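Local coordinates for protein similar to hydroxylamine oxidoreductase (Kuenenia stuttgartiensis, PDB 6H5L) that probably acts as a multi-haem c oxidoreductase, the hydroxylamine oxidoreductase-like subunit of a reducing complex that passes electrons along its chain of haems, at residues K248-F262 / P271-C283. Residues are numbered along the deposited sequence; the frame is centred on the assembly and turned at random.
With HEC (heme c), chain J.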
loop_
_atom_site.group_PDB
_atom_site.type_symbol
_atom_site.label_atom_id
_atom_site.label_comp_id
_atom_site.label_asym_id
_atom_site.label_seq_id
_atom_site.Cartn_x
_atom_site.Cartn_y
_atom_site.Cartn_z
ATOM N N LYS A 248 2.651 -7.627 -37.806
ATOM C CA LYS A 248 3.099 -8.137 -36.513
ATOM C C LYS A 248 3.704 -7.028 -35.661
ATOM O O LYS A 248 3.590 -7.056 -34.430
ATOM C CB LYS A 248 4.104 -9.270 -36.707
ATOM C CG LYS A 248 3.486 -10.586 -37.158
ATOM C CD LYS A 248 2.504 -11.122 -36.125
ATOM C CE LYS A 248 2.018 -12.517 -36.490
ATOM N NZ LYS A 248 1.056 -13.061 -35.491
ATOM N N HIS A 249 4.353 -6.050 -36.296
ATOM C CA HIS A 249 4.844 -4.888 -35.563
ATOM C C HIS A 249 3.702 -4.143 -34.883
ATOM O O HIS A 249 3.812 -3.756 -33.713
ATOM C CB HIS A 249 5.604 -3.953 -36.507
ATOM C CG HIS A 249 6.897 -4.517 -37.010
ATOM N ND1 HIS A 249 7.388 -4.242 -38.268
ATOM C CD2 HIS A 249 7.806 -5.331 -36.421
ATOM C CE1 HIS A 249 8.540 -4.868 -38.436
ATOM N NE2 HIS A 249 8.816 -5.535 -37.329
ATOM N N GLY A 250 2.594 -3.942 -35.596
ATOM C CA GLY A 250 1.469 -3.204 -35.060
ATOM C C GLY A 250 0.605 -4.010 -34.113
ATOM O O GLY A 250 0.102 -3.477 -33.119
ATOM N N LYS A 251 0.415 -5.299 -34.414
ATOM C CA LYS A 251 -0.367 -6.154 -33.527
ATOM C C LYS A 251 0.307 -6.298 -32.168
ATOM O O LYS A 251 -0.366 -6.308 -31.131
ATOM C CB LYS A 251 -0.581 -7.526 -34.168
ATOM C CG LYS A 251 -1.638 -7.538 -35.258
ATOM C CD LYS A 251 -2.979 -7.089 -34.704
ATOM C CE LYS A 251 -3.596 -6.008 -35.570
ATOM N NZ LYS A 251 -4.705 -5.301 -34.872
ATOM N N ILE A 252 1.635 -6.407 -32.154
ATOM C CA ILE A 252 2.356 -6.523 -30.892
ATOM C C ILE A 252 2.313 -5.205 -30.129
ATOM O O ILE A 252 2.183 -5.189 -28.900
ATOM C CB ILE A 252 3.799 -6.993 -31.148
ATOM C CG1 ILE A 252 3.805 -8.445 -31.630
ATOM C CG2 ILE A 252 4.648 -6.832 -29.897
ATOM C CD1 ILE A 252 5.169 -8.948 -32.056
ATOM N N TYR A 253 2.410 -4.081 -30.841
ATOM C CA TYR A 253 2.304 -2.784 -30.181
ATOM C C TYR A 253 0.923 -2.591 -29.568
ATOM O O TYR A 253 0.799 -2.158 -28.418
ATOM C CB TYR A 253 2.616 -1.657 -31.166
ATOM C CG TYR A 253 1.938 -0.346 -30.819
ATOM C CD1 TYR A 253 2.314 0.379 -29.694
ATOM C CD2 TYR A 253 0.923 0.165 -31.618
ATOM C CE1 TYR A 253 1.692 1.572 -29.374
ATOM C CE2 TYR A 253 0.298 1.357 -31.306
ATOM C CZ TYR A 253 0.686 2.057 -30.184
ATOM O OH TYR A 253 0.067 3.246 -29.873
ATOM N N GLU A 254 -0.130 -2.910 -30.322
ATOM C CA GLU A 254 -1.486 -2.691 -29.825
ATOM C C GLU A 254 -1.790 -3.552 -28.604
ATOM O O GLU A 254 -2.566 -3.141 -27.732
ATOM C CB GLU A 254 -2.500 -2.955 -30.936
ATOM C CG GLU A 254 -2.570 -1.841 -31.969
ATOM C CD GLU A 254 -2.963 -2.335 -33.347
ATOM O OE1 GLU A 254 -3.439 -3.485 -33.460
ATOM O OE2 GLU A 254 -2.787 -1.572 -34.322
ATOM N N LYS A 255 -1.195 -4.740 -28.518
ATOM C CA LYS A 255 -1.447 -5.643 -27.403
ATOM C C LYS A 255 -0.428 -5.520 -26.277
ATOM O O LYS A 255 -0.659 -6.071 -25.195
ATOM C CB LYS A 255 -1.494 -7.092 -27.900
ATOM C CG LYS A 255 -2.653 -7.380 -28.844
ATOM C CD LYS A 255 -3.984 -6.930 -28.247
ATOM C CE LYS A 255 -4.347 -7.727 -26.999
ATOM N NZ LYS A 255 -5.602 -7.234 -26.364
ATOM N N GLU A 256 0.684 -4.816 -26.494
ATOM C CA GLU A 256 1.679 -4.592 -25.450
ATOM C C GLU A 256 1.896 -3.108 -25.171
ATOM O O GLU A 256 2.896 -2.746 -24.543
ATOM C CB GLU A 256 3.012 -5.248 -25.821
ATOM C CG GLU A 256 2.960 -6.758 -25.974
ATOM C CD GLU A 256 4.343 -7.370 -26.116
ATOM O OE1 GLU A 256 5.318 -6.740 -25.659
ATOM O OE2 GLU A 256 4.459 -8.476 -26.687
ATOM N N GLU A 257 0.981 -2.243 -25.623
ATOM C CA GLU A 257 1.203 -0.801 -25.528
ATOM C C GLU A 257 1.350 -0.327 -24.088
ATOM O O GLU A 257 2.024 0.680 -23.837
ATOM C CB GLU A 257 0.064 -0.045 -26.214
ATOM C CG GLU A 257 -1.299 -0.685 -26.035
ATOM C CD GLU A 257 -2.433 0.218 -26.476
ATOM O OE1 GLU A 257 -2.654 1.257 -25.819
ATOM O OE2 GLU A 257 -3.098 -0.108 -27.482
ATOM N N GLU A 258 0.730 -1.024 -23.131
ATOM C CA GLU A 258 0.832 -0.605 -21.737
ATOM C C GLU A 258 2.274 -0.612 -21.246
ATOM O O GLU A 258 2.632 0.180 -20.369
ATOM C CB GLU A 258 -0.031 -1.499 -20.845
ATOM C CG GLU A 258 -1.524 -1.287 -21.016
ATOM C CD GLU A 258 -2.216 -2.478 -21.647
ATOM O OE1 GLU A 258 -3.039 -3.120 -20.961
ATOM O OE2 GLU A 258 -1.932 -2.774 -22.827
ATOM N N HIS A 259 3.115 -1.481 -21.804
ATOM C CA HIS A 259 4.505 -1.590 -21.391
ATOM C C HIS A 259 5.457 -0.848 -22.323
ATOM O O HIS A 259 6.677 -0.973 -22.173
ATOM C CB HIS A 259 4.900 -3.062 -21.273
ATOM C CG HIS A 259 4.150 -3.798 -20.207
ATOM N ND1 HIS A 259 2.879 -4.298 -20.399
ATOM C CD2 HIS A 259 4.484 -4.101 -18.931
ATOM C CE1 HIS A 259 2.468 -4.886 -19.291
ATOM N NE2 HIS A 259 3.422 -4.781 -18.384
ATOM N N TYR A 260 4.930 -0.088 -23.279
ATOM C CA TYR A 260 5.743 0.835 -24.059
ATOM C C TYR A 260 5.923 2.131 -23.278
ATOM O O TYR A 260 4.958 2.674 -22.731
ATOM C CB TYR A 260 5.087 1.127 -25.409
ATOM C CG TYR A 260 5.317 0.083 -26.482
ATOM C CD1 TYR A 260 4.993 -1.250 -26.266
ATOM C CD2 TYR A 260 5.833 0.439 -27.721
ATOM C CE1 TYR A 260 5.194 -2.202 -27.250
ATOM C CE2 TYR A 260 6.036 -0.504 -28.710
ATOM C CZ TYR A 260 5.715 -1.823 -28.469
ATOM O OH TYR A 260 5.916 -2.764 -29.452
ATOM N N ASP A 261 7.155 2.629 -23.224
ATOM C CA ASP A 261 7.462 3.861 -22.497
ATOM C C ASP A 261 7.552 4.989 -23.521
ATOM O O ASP A 261 8.612 5.254 -24.091
ATOM C CB ASP A 261 8.745 3.715 -21.687
ATOM C CG ASP A 261 8.958 4.862 -20.712
ATOM O OD1 ASP A 261 8.210 5.862 -20.784
ATOM O OD2 ASP A 261 9.874 4.762 -19.866
ATOM N N PHE A 262 6.425 5.661 -23.751
ATOM C CA PHE A 262 6.376 6.779 -24.685
ATOM C C PHE A 262 6.829 8.093 -24.064
ATOM O O PHE A 262 6.852 9.112 -24.763
ATOM C CB PHE A 262 4.964 6.933 -25.255
ATOM C CG PHE A 262 4.581 5.849 -26.221
ATOM C CD1 PHE A 262 5.189 5.765 -27.463
ATOM C CD2 PHE A 262 3.610 4.915 -25.890
ATOM C CE1 PHE A 262 4.842 4.770 -28.357
ATOM C CE2 PHE A 262 3.258 3.918 -26.778
ATOM C CZ PHE A 262 3.875 3.846 -28.014
ATOM N N PRO A 271 15.794 -0.486 -27.840
ATOM C CA PRO A 271 15.045 -1.419 -28.698
ATOM C C PRO A 271 14.920 -2.783 -28.035
ATOM O O PRO A 271 15.921 -3.405 -27.670
ATOM C CB PRO A 271 15.892 -1.486 -29.976
ATOM C CG PRO A 271 16.821 -0.304 -29.900
ATOM C CD PRO A 271 17.065 -0.071 -28.449
ATOM N N GLY A 272 13.680 -3.246 -27.879
ATOM C CA GLY A 272 13.423 -4.533 -27.265
ATOM C C GLY A 272 12.862 -4.427 -25.861
ATOM O O GLY A 272 11.962 -5.187 -25.487
ATOM N N GLU A 273 13.384 -3.487 -25.072
ATOM C CA GLU A 273 12.952 -3.306 -23.692
ATOM C C GLU A 273 11.897 -2.220 -23.538
ATOM O O GLU A 273 10.934 -2.401 -22.784
ATOM C CB GLU A 273 14.156 -2.988 -22.801
ATOM C CG GLU A 273 15.136 -4.140 -22.651
ATOM C CD GLU A 273 16.222 -3.852 -21.636
ATOM O OE1 GLU A 273 17.285 -3.325 -22.028
ATOM O OE2 GLU A 273 16.006 -4.144 -20.440
ATOM N N ASP A 274 12.052 -1.094 -24.235
ATOM C CA ASP A 274 11.053 -0.032 -24.194
ATOM C C ASP A 274 9.996 -0.213 -25.279
ATOM O O ASP A 274 8.798 -0.110 -25.002
ATOM C CB ASP A 274 11.731 1.333 -24.324
ATOM C CG ASP A 274 12.647 1.636 -23.156
ATOM O OD1 ASP A 274 12.368 1.141 -22.044
ATOM O OD2 ASP A 274 13.646 2.364 -23.350
ATOM N N TYR A 275 10.422 -0.473 -26.512
ATOM C CA TYR A 275 9.538 -0.922 -27.581
ATOM C C TYR A 275 9.909 -2.358 -27.926
ATOM O O TYR A 275 11.085 -2.648 -28.167
ATOM C CB TYR A 275 9.669 -0.069 -28.848
ATOM C CG TYR A 275 9.379 1.418 -28.747
ATOM C CD1 TYR A 275 8.963 2.007 -27.559
ATOM C CD2 TYR A 275 9.520 2.233 -29.866
ATOM C CE1 TYR A 275 8.707 3.369 -27.491
ATOM C CE2 TYR A 275 9.264 3.586 -29.807
ATOM C CZ TYR A 275 8.858 4.150 -28.620
ATOM O OH TYR A 275 8.604 5.503 -28.565
ATOM N N ARG A 276 8.921 -3.254 -27.958
ATOM C CA ARG A 276 9.216 -4.576 -28.499
ATOM C C ARG A 276 9.228 -4.552 -30.020
ATOM O O ARG A 276 10.100 -5.162 -30.649
ATOM C CB ARG A 276 8.220 -5.622 -27.997
ATOM C CG ARG A 276 8.625 -7.032 -28.417
ATOM C CD ARG A 276 7.535 -8.073 -28.218
ATOM N NE ARG A 276 7.863 -9.303 -28.936
ATOM C CZ ARG A 276 7.060 -10.359 -29.036
ATOM N NH1 ARG A 276 5.864 -10.351 -28.462
ATOM N NH2 ARG A 276 7.455 -11.427 -29.717
ATOM N N THR A 277 8.270 -3.851 -30.624
ATOM C CA THR A 277 8.207 -3.619 -32.056
ATOM C C THR A 277 8.228 -2.118 -32.329
ATOM O O THR A 277 7.807 -1.325 -31.480
ATOM C CB THR A 277 6.943 -4.242 -32.667
ATOM O OG1 THR A 277 5.781 -3.746 -31.993
ATOM C CG2 THR A 277 6.991 -5.757 -32.551
ATOM N N PRO A 278 8.723 -1.695 -33.489
ATOM C CA PRO A 278 8.889 -0.261 -33.735
ATOM C C PRO A 278 7.573 0.425 -34.067
ATOM O O PRO A 278 6.573 -0.204 -34.421
ATOM C CB PRO A 278 9.845 -0.220 -34.933
ATOM C CG PRO A 278 9.526 -1.461 -35.680
ATOM C CD PRO A 278 9.178 -2.499 -34.640
ATOM N N THR A 279 7.595 1.747 -33.937
ATOM C CA THR A 279 6.490 2.614 -34.307
ATOM C C THR A 279 6.818 3.335 -35.608
ATOM O O THR A 279 7.933 3.257 -36.126
ATOM C CB THR A 279 6.203 3.632 -33.199
ATOM O OG1 THR A 279 7.325 4.513 -33.061
ATOM C CG2 THR A 279 5.959 2.924 -31.876
ATOM N N CYS A 280 5.818 4.044 -36.139
ATOM C CA CYS A 280 6.063 4.898 -37.298
ATOM C C CYS A 280 7.174 5.893 -37.004
ATOM O O CYS A 280 8.053 6.130 -37.840
ATOM C CB CYS A 280 4.789 5.642 -37.697
ATOM S SG CYS A 280 3.249 4.817 -37.263
ATOM N N GLN A 281 7.152 6.475 -35.807
ATOM C CA GLN A 281 8.143 7.475 -35.441
ATOM C C GLN A 281 9.527 6.857 -35.284
ATOM O O GLN A 281 10.529 7.468 -35.666
ATOM C CB GLN A 281 7.705 8.180 -34.160
ATOM C CG GLN A 281 6.406 8.978 -34.303
ATOM C CD GLN A 281 5.144 8.122 -34.260
ATOM O OE1 GLN A 281 5.176 6.924 -34.539
ATOM N NE2 GLN A 281 4.025 8.745 -33.905
ATOM N N TYR A 282 9.609 5.645 -34.734
ATOM C CA TYR A 282 10.919 5.027 -34.551
ATOM C C TYR A 282 11.548 4.659 -35.889
ATOM O O TYR A 282 12.742 4.901 -36.108
ATOM C CB TYR A 282 10.808 3.797 -33.651
ATOM C CG TYR A 282 12.149 3.346 -33.125
ATOM C CD1 TYR A 282 12.737 3.983 -32.040
ATOM C CD2 TYR A 282 12.838 2.300 -33.724
ATOM C CE1 TYR A 282 13.968 3.587 -31.559
ATOM C CE2 TYR A 282 14.071 1.894 -33.248
ATOM C CZ TYR A 282 14.631 2.542 -32.166
ATOM O OH TYR A 282 15.857 2.146 -31.687
ATOM N N CYS A 283 10.764 4.075 -36.797
ATOM C CA CYS A 283 11.290 3.691 -38.102
ATOM C C CYS A 283 11.649 4.917 -38.937
ATOM O O CYS A 283 12.737 4.982 -39.521
ATOM C CB CYS A 283 10.275 2.817 -38.845
ATOM S SG CYS A 283 10.450 1.020 -38.631
HETATM FE FE HEC J . 10.562 -6.512 -37.400
HETATM C CHA HEC J . 8.344 -9.105 -37.247
HETATM C CHB HEC J . 10.630 -6.812 -40.856
HETATM C CHC HEC J . 12.569 -3.726 -37.657
HETATM C CHD HEC J . 10.760 -6.350 -33.983
HETATM N NA HEC J . 9.630 -7.707 -38.798
HETATM C C1A HEC J . 8.801 -8.772 -38.502
HETATM C C2A HEC J . 8.499 -9.463 -39.741
HETATM C C3A HEC J . 9.133 -8.832 -40.729
HETATM C C4A HEC J . 9.856 -7.713 -40.161
HETATM C CMA HEC J . 9.098 -9.223 -42.221
HETATM C CAA HEC J . 7.612 -10.718 -39.905
HETATM C CBA HEC J . 8.322 -11.917 -39.292
HETATM C CGA HEC J . 7.611 -13.192 -39.658
HETATM O O1A HEC J . 8.054 -14.269 -39.183
HETATM O O2A HEC J . 6.609 -13.134 -40.417
HETATM N NB HEC J . 11.462 -5.483 -38.965
HETATM C C1B HEC J . 11.301 -5.740 -40.313
HETATM C C2B HEC J . 11.955 -4.683 -41.059
HETATM C C3B HEC J . 12.497 -3.832 -40.176
HETATM C C4B HEC J . 12.193 -4.318 -38.844
HETATM C CMB HEC J . 12.012 -4.611 -42.603
HETATM C CAB HEC J . 13.305 -2.548 -40.476
HETATM C CBB HEC J . 12.427 -1.476 -41.160
HETATM N NC HEC J . 11.500 -5.283 -36.075
HETATM C C1C HEC J . 12.258 -4.170 -36.389
HETATM C C2C HEC J . 12.590 -3.491 -35.153
HETATM C C3C HEC J . 12.176 -4.259 -34.134
HETATM C C4C HEC J . 11.423 -5.371 -34.696
HETATM C CMC HEC J . 13.539 -2.276 -35.066
HETATM C CAC HEC J . 12.376 -3.978 -32.621
HETATM C CBC HEC J . 11.707 -2.667 -32.151
HETATM N ND HEC J . 9.660 -7.542 -35.848
HETATM C C1D HEC J . 9.967 -7.355 -34.501
HETATM C C2D HEC J . 9.311 -8.392 -33.732
HETATM C C3D HEC J . 8.559 -9.251 -34.759
HETATM C C4D HEC J . 8.833 -8.646 -36.042
HETATM C CMD HEC J . 9.360 -8.595 -32.202
HETATM C CAD HEC J . 7.685 -10.499 -34.505
HETATM C CBD HEC J . 8.423 -11.741 -34.995
HETATM C CGD HEC J . 7.441 -12.730 -35.566
HETATM O O1D HEC J . 6.621 -12.326 -36.430
HETATM O O2D HEC J . 7.485 -13.923 -35.168
HETATM O O HOH W 1 9.136 6.739 -26.412
#
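Thr277 and Tyr260 share the polar centre of this contact. Thr277 OG1, set between the backbone N and the carbonyl carbon (chi1 55°), faces helix 248-256 and donates to His249 O at 2.6 Å, in the carbonyl plane and on a lone pair; the same carbonyl oxygen also takes the helical bond from Tyr253 N. The Tyr260 phenol reaches in from the turn after the helix, and Thr277 N donates to its OH at 2.8 Å in a nearly straight bond (163°). Among charged groups, Arg276 runs extended past Ile252, whose CD1 lies over the centre of the guanidinium face, and its NH1 forms a salt bridge with Glu256 OE2 at 2.9 Å, the bond lying in the guanidinium plane. That NH1 is shared with Glu222 of a second subunit.

Aromatic packing joins Tyr260, Phe262 and Tyr275 into a cluster. Tyr275 CA sits over one face of the Tyr260 ring and Tyr253 CD1 over the opposite one, while the Tyr260 and Tyr275 rings lie near parallel but slid apart, CD2 of the first 3.5 Å from CD1 of the second. Phe262 extends this cluster obliquely beside the Tyr275 hydroxyl, which is linked through a water to Asp261 O. Replacing Tyr260 by an alanine is likely to leave Thr277 N without its acceptor and to open a gap between Tyr253 and Tyr275.

At the iron, His249 NE2 is an axial ligand at 2.0 Å, opposite His354 as in other bis-histidine haems, and Pro278 CD makes a CH-pi contact with one face of its imidazole. Helix 248-256 thus packs on the loop that leads into helix 280-285, capped by Thr279, where Cys280 and Cys283 tether another haem; helix 240-245 touches His249 and Tyr253 through Tyr244.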